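PDB 2WB7: PT26-6P from Thermococcus sp., which is of unknown function but is encoded by a mobile extrachromosomal element of Euryarchaea and combines three domains of novel fold. Local coordinates for residues G49-H54 / F208-E213; V90-I95 / I165-K170. One frame throughout, in Å; residues are numbered along the deposited sequence.

How the interactions relate
Interaction 2 pairs two neighbouring strands within one sheet, and interaction 1 packs that same sheet against the one facing it. Their centres lie about 10 Å apart, and strands 163-178 and 198-213, which run side by side, join them. Between the two, Leu210 O lies 2.7 Å from Val169 N and Ala212 O lies 2.8 Å from Val167 N, both probable hydrogen bonds. On the inner side Ile53 packs on both Ala212 and Val169, so both contacts feed one apolar core. Along the chain, interaction 2 is nested inside the loop closed by interaction 1. Together they help join the two sheets of what is classed as an immunoglobulin-like domain.

Interaction 1 (G49-H54 / F208-E213); sequences GQVLIH and FTLKAE
Leu210 of strand 198-213 packs against Gly49, Gln50, Val51 and Ile53; its CB and CD1 methyl carry the contact, and it is the most covered residue of the two segments. Its CB meets Ile53 CD1 at 4.0 Å. The first torsion sets CG beside the backbone N, and the second, with CD1 anti to CA (chi2 -179°), carries that methyl straight out to the opposing backbone. There Leu210 CD1 lies 3.4 Å from Val51 O, close also to Val51 CB and Gly49 CA. Glycine suits this spot twice over: it brings no side chain into the space CD1 takes, and its positive phi, 115°, is readily adopted only without a CB.

To one side of Leu210, Gln50 and Phe208 run antiparallel past one another. The glutamine chain bends at chi2, which brings its amide against the phenylalanine, with NE2 3.4 Å from Phe208 CB and the amide plane turned 43° from the ring. Gln50 CB lies above one ring face, toward its edge. To the other side, the small Ala212 CB lets Ile53 CG2 rest on it at 3.8 Å.

The apolar side chains thus mesh between two layers. Strand 52-62 hydrogen-bonds to strand 66-75 in one sheet and strand 198-213 to strand 163-178 in the other, while Val85 of strand 85-96 touches both Val51 and Phe208.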
loop_
_atom_site.group_PDB
_atom_site.type_symbol
_atom_site.label_atom_id
_atom_site.label_comp_id
_atom_site.label_asym_id
_atom_site.label_seq_id
_atom_site.Cartn_x
_atom_site.Cartn_y
_atom_site.Cartn_z
ATOM N N GLY A 49 -26.661 -15.763 30.660
ATOM C CA GLY A 49 -25.683 -15.168 31.561
ATOM C C GLY A 49 -26.110 -13.802 32.061
ATOM O O GLY A 49 -26.839 -13.074 31.379
ATOM N N GLN A 50 -25.654 -13.459 33.265
ATOM C CA GLN A 50 -25.983 -12.186 33.895
ATOM C C GLN A 50 -25.491 -11.010 33.057
ATOM O O GLN A 50 -25.668 -9.847 33.433
ATOM C CB GLN A 50 -25.356 -12.100 35.293
ATOM C CG GLN A 50 -25.745 -13.216 36.260
ATOM C CD GLN A 50 -24.777 -14.384 36.207
ATOM O OE1 GLN A 50 -24.238 -14.710 35.142
ATOM N NE2 GLN A 50 -24.542 -15.022 37.363
ATOM N N VAL A 51 -24.840 -11.323 31.939
ATOM C CA VAL A 51 -24.320 -10.319 31.023
ATOM C C VAL A 51 -24.284 -10.907 29.611
ATOM O O VAL A 51 -23.848 -12.041 29.404
ATOM C CB VAL A 51 -22.902 -9.874 31.422
ATOM C CG1 VAL A 51 -22.462 -8.709 30.572
ATOM C CG2 VAL A 51 -22.850 -9.512 32.884
ATOM N N LEU A 52 -24.778 -10.143 28.645
ATOM C CA LEU A 52 -24.647 -10.508 27.246
ATOM C C LEU A 52 -23.391 -9.824 26.728
ATOM O O LEU A 52 -23.163 -8.645 27.012
ATOM C CB LEU A 52 -25.871 -10.066 26.443
ATOM C CG LEU A 52 -27.045 -11.048 26.367
ATOM C CD1 LEU A 52 -26.641 -12.367 25.666
ATOM C CD2 LEU A 52 -27.591 -11.306 27.760
ATOM N N ILE A 53 -22.562 -10.561 25.993
ATOM C CA ILE A 53 -21.300 -10.016 25.497
ATOM C C ILE A 53 -21.286 -9.982 23.978
ATOM O O ILE A 53 -21.537 -10.998 23.334
ATOM C CB ILE A 53 -20.096 -10.847 25.986
ATOM C CG1 ILE A 53 -20.230 -11.145 27.486
ATOM C CG2 ILE A 53 -18.790 -10.132 25.659
ATOM C CD1 ILE A 53 -18.993 -11.768 28.129
ATOM N N HIS A 54 -21.003 -8.804 23.419
ATOM C CA HIS A 54 -20.807 -8.638 21.980
ATOM C C HIS A 54 -19.461 -7.991 21.664
ATOM O O HIS A 54 -19.038 -7.033 22.330
ATOM C CB HIS A 54 -21.939 -7.817 21.377
ATOM C CG HIS A 54 -23.279 -8.470 21.503
ATOM N ND1 HIS A 54 -23.794 -9.301 20.531
ATOM C CD2 HIS A 54 -24.201 -8.434 22.497
ATOM C CE1 HIS A 54 -24.978 -9.744 20.917
ATOM N NE2 HIS A 54 -25.248 -9.232 22.106
ATOM N N PHE A 208 -19.944 -14.928 38.978
ATOM C CA PHE A 208 -19.979 -15.431 37.611
ATOM C C PHE A 208 -18.663 -15.157 36.896
ATOM O O PHE A 208 -17.915 -14.233 37.235
ATOM C CB PHE A 208 -21.146 -14.828 36.814
ATOM C CG PHE A 208 -21.085 -13.334 36.693
ATOM C CD1 PHE A 208 -20.359 -12.727 35.667
ATOM C CD2 PHE A 208 -21.746 -12.533 37.608
ATOM C CE1 PHE A 208 -20.289 -11.348 35.562
ATOM C CE2 PHE A 208 -21.690 -11.150 37.504
ATOM C CZ PHE A 208 -20.954 -10.555 36.482
ATOM N N THR A 209 -18.383 -16.000 35.917
ATOM C CA THR A 209 -17.292 -15.785 35.002
ATOM C C THR A 209 -17.859 -16.058 33.620
ATOM O O THR A 209 -18.172 -17.199 33.271
ATOM C CB THR A 209 -16.115 -16.718 35.280
ATOM O OG1 THR A 209 -15.444 -16.290 36.469
ATOM C CG2 THR A 209 -15.141 -16.689 34.111
ATOM N N LEU A 210 -18.056 -14.995 32.854
ATOM C CA LEU A 210 -18.598 -15.149 31.522
ATOM C C LEU A 210 -17.474 -14.971 30.521
ATOM O O LEU A 210 -16.512 -14.224 30.758
ATOM C CB LEU A 210 -19.759 -14.174 31.292
ATOM C CG LEU A 210 -20.932 -14.401 32.264
ATOM C CD1 LEU A 210 -22.096 -13.442 32.005
ATOM C CD2 LEU A 210 -21.420 -15.851 32.229
ATOM N N LYS A 211 -17.578 -15.687 29.416
ATOM C CA LYS A 211 -16.523 -15.692 28.430
ATOM C C LYS A 211 -17.126 -15.785 27.039
ATOM O O LYS A 211 -18.011 -16.604 26.782
ATOM C CB LYS A 211 -15.559 -16.849 28.696
ATOM C CG LYS A 211 -15.033 -17.533 27.441
ATOM C CD LYS A 211 -14.469 -18.917 27.781
ATOM C CE LYS A 211 -14.107 -19.709 26.527
ATOM N NZ LYS A 211 -12.976 -19.073 25.787
ATOM N N ALA A 212 -16.653 -14.911 26.158
ATOM C CA ALA A 212 -17.087 -14.883 24.773
ATOM C C ALA A 212 -15.863 -14.963 23.872
ATOM O O ALA A 212 -14.747 -14.655 24.284
ATOM C CB ALA A 212 -17.901 -13.618 24.485
ATOM N N GLU A 213 -16.083 -15.395 22.641
ATOM C CA GLU A 213 -15.009 -15.544 21.679
ATOM C C GLU A 213 -15.544 -15.309 20.270
ATOM O O GLU A 213 -16.728 -15.503 20.011
ATOM C CB GLU A 213 -14.421 -16.938 21.794
ATOM C CG GLU A 213 -13.316 -17.251 20.825
ATOM C CD GLU A 213 -12.733 -18.603 21.109
ATOM O OE1 GLU A 213 -12.631 -19.418 20.162
ATOM O OE2 GLU A 213 -12.407 -18.848 22.298
#

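Interaction 2 (V90-I95 / I165-K170); sequences VTAYVI and IRVIVK
Tyr93 and Arg166 form a hydrogen-bonded pair of the antiparallel ladder, and their long side chains rise from the same face of the sheet and cross there. Each places its CG between its own backbone N and carbonyl carbon (chi1 54° for the tyrosine), which brings the Arg166 methylenes against the hydroxyl end of the ring, near CE2 and CZ. The guanidinium plane stands 77° from the ring plane, with Tyr93 OH at the guanidinium edge. Ile95 CD1 covers one face of that group, 3.7 Å from Arg166 CZ. The charge is answered beyond the pair, because Arg166 NH2 makes a salt bridge to Glu213. Further along this face Thr91 CG2 lies at the edge of the Tyr93 ring and in its plane.

The other face is wholly apolar, as a buried layer requires: Val90, Ala92, Val94, Ile165, Val167 and Val169. Val90 and Val169 stand abreast with the same heading, Val90 CG2 3.9 Å from Val169 CG1, whereas Val90 CG1 crosses to meet Val167 CG1 at 3.7 Å. Four backbone bonds hold the ladder, among them Ile168 N to Thr91 O at 2.8 Å.

The inward valines, Ala92 and Ile165 meet a facing sheet that includes Ile53, Ile55, Ile71 and Leu73, while a mixed set, Thr91, Tyr93, Arg166 and Ile168, turns outward. This beta-sandwich pattern is consistent with the immunoglobulin-like domain, E-set clan, to which the sequence family assigns it.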
loop_
_atom_site.group_PDB
_atom_site.type_symbol
_atom_site.label_atom_id
_atom_site.label_comp_id
_atom_site.label_asym_id
_atom_site.label_seq_id
_atom_site.Cartn_x
_atom_site.Cartn_y
_atom_site.Cartn_z
ATOM N N VAL A 90 -12.915 -7.034 33.418
ATOM C CA VAL A 90 -13.035 -7.526 32.056
ATOM C C VAL A 90 -11.647 -7.619 31.437
ATOM O O VAL A 90 -10.787 -6.751 31.632
ATOM C CB VAL A 90 -13.946 -6.647 31.189
ATOM C CG1 VAL A 90 -14.051 -7.223 29.772
ATOM C CG2 VAL A 90 -15.322 -6.518 31.827
ATOM N N THR A 91 -11.438 -8.701 30.704
ATOM C CA THR A 91 -10.157 -8.995 30.113
ATOM C C THR A 91 -10.359 -9.420 28.669
ATOM O O THR A 91 -11.129 -10.337 28.390
ATOM C CB THR A 91 -9.459 -10.128 30.888
ATOM O OG1 THR A 91 -8.912 -9.602 32.098
ATOM C CG2 THR A 91 -8.354 -10.763 30.065
ATOM N N ALA A 92 -9.676 -8.744 27.749
ATOM C CA ALA A 92 -9.688 -9.165 26.351
ATOM C C ALA A 92 -8.276 -9.324 25.770
ATOM O O ALA A 92 -7.319 -8.654 26.184
ATOM C CB ALA A 92 -10.527 -8.216 25.506
ATOM N N TYR A 93 -8.160 -10.229 24.809
ATOM C CA TYR A 93 -6.890 -10.489 24.161
ATOM C C TYR A 93 -7.081 -11.261 22.863
ATOM O O TYR A 93 -8.173 -11.774 22.573
ATOM C CB TYR A 93 -5.948 -11.251 25.094
ATOM C CG TYR A 93 -6.534 -12.528 25.646
ATOM C CD1 TYR A 93 -7.021 -12.587 26.948
ATOM C CD2 TYR A 93 -6.603 -13.673 24.866
ATOM C CE1 TYR A 93 -7.562 -13.755 27.452
ATOM C CE2 TYR A 93 -7.137 -14.839 25.358
ATOM C CZ TYR A 93 -7.612 -14.881 26.648
ATOM O OH TYR A 93 -8.143 -16.057 27.129
ATOM N N VAL A 94 -6.005 -11.316 22.082
ATOM C CA VAL A 94 -5.981 -12.039 20.823
ATOM C C VAL A 94 -5.353 -13.389 21.090
ATOM O O VAL A 94 -4.402 -13.493 21.864
ATOM C CB VAL A 94 -5.157 -11.288 19.760
ATOM C CG1 VAL A 94 -4.732 -12.224 18.642
ATOM C CG2 VAL A 94 -5.944 -10.107 19.211
ATOM N N ILE A 95 -5.893 -14.430 20.479
ATOM C CA ILE A 95 -5.339 -15.754 20.685
ATOM C C ILE A 95 -5.063 -16.433 19.351
ATOM O O ILE A 95 -5.905 -16.422 18.452
ATOM C CB ILE A 95 -6.264 -16.625 21.589
ATOM C CG1 ILE A 95 -5.701 -18.039 21.735
ATOM C CG2 ILE A 95 -7.683 -16.666 21.041
ATOM C CD1 ILE A 95 -6.513 -18.925 22.640
ATOM N N ILE A 165 -10.335 -13.311 18.835
ATOM C CA ILE A 165 -10.412 -12.517 20.048
ATOM C C ILE A 165 -11.309 -13.187 21.090
ATOM O O ILE A 165 -12.373 -13.720 20.775
ATOM C CB ILE A 165 -10.943 -11.102 19.768
ATOM C CG1 ILE A 165 -10.090 -10.421 18.704
ATOM C CG2 ILE A 165 -10.946 -10.269 21.043
ATOM C CD1 ILE A 165 -10.596 -9.049 18.328
ATOM N N ARG A 166 -10.880 -13.169 22.339
ATOM C CA ARG A 166 -11.770 -13.626 23.386
ATOM C C ARG A 166 -11.827 -12.675 24.585
ATOM O O ARG A 166 -10.854 -11.970 24.909
ATOM C CB ARG A 166 -11.477 -15.082 23.783
ATOM C CG ARG A 166 -10.316 -15.302 24.744
ATOM C CD ARG A 166 -10.440 -16.698 25.397
ATOM N NE ARG A 166 -10.587 -17.802 24.433
ATOM C CZ ARG A 166 -9.809 -18.890 24.404
ATOM N NH1 ARG A 166 -8.820 -19.030 25.279
ATOM N NH2 ARG A 166 -10.017 -19.842 23.502
ATOM N N VAL A 167 -13.001 -12.645 25.212
ATOM C CA VAL A 167 -13.290 -11.734 26.308
ATOM C C VAL A 167 -13.729 -12.500 27.551
ATOM O O VAL A 167 -14.442 -13.506 27.466
ATOM C CB VAL A 167 -14.405 -10.751 25.921
ATOM C CG1 VAL A 167 -14.568 -9.674 26.994
ATOM C CG2 VAL A 167 -14.111 -10.124 24.561
ATOM N N ILE A 168 -13.304 -12.025 28.713
ATOM C CA ILE A 168 -13.682 -12.666 29.959
ATOM C C ILE A 168 -14.212 -11.636 30.936
ATOM O O ILE A 168 -13.519 -10.682 31.287
ATOM C CB ILE A 168 -12.512 -13.443 30.568
ATOM C CG1 ILE A 168 -12.096 -14.558 29.605
ATOM C CG2 ILE A 168 -12.894 -14.007 31.934
ATOM C CD1 ILE A 168 -11.043 -15.521 30.158
ATOM N N VAL A 169 -15.463 -11.825 31.346
ATOM C CA VAL A 169 -16.095 -10.926 32.296
ATOM C C VAL A 169 -16.279 -11.631 33.633
ATOM O O VAL A 169 -16.756 -12.773 33.698
ATOM C CB VAL A 169 -17.461 -10.397 31.789
ATOM C CG1 VAL A 169 -17.944 -9.223 32.659
ATOM C CG2 VAL A 169 -17.369 -10.006 30.318
ATOM N N LYS A 170 -15.908 -10.931 34.695
ATOM C CA LYS A 170 -16.009 -11.469 36.030
ATOM C C LYS A 170 -16.656 -10.457 36.959
ATOM O O LYS A 170 -16.526 -9.240 36.770
ATOM C CB LYS A 170 -14.623 -11.845 36.545
ATOM C CG LYS A 170 -13.977 -12.969 35.766
ATOM C CD LYS A 170 -12.650 -13.375 36.389
ATOM C CE LYS A 170 -11.997 -14.483 35.576
ATOM N NZ LYS A 170 -10.663 -14.871 36.131
#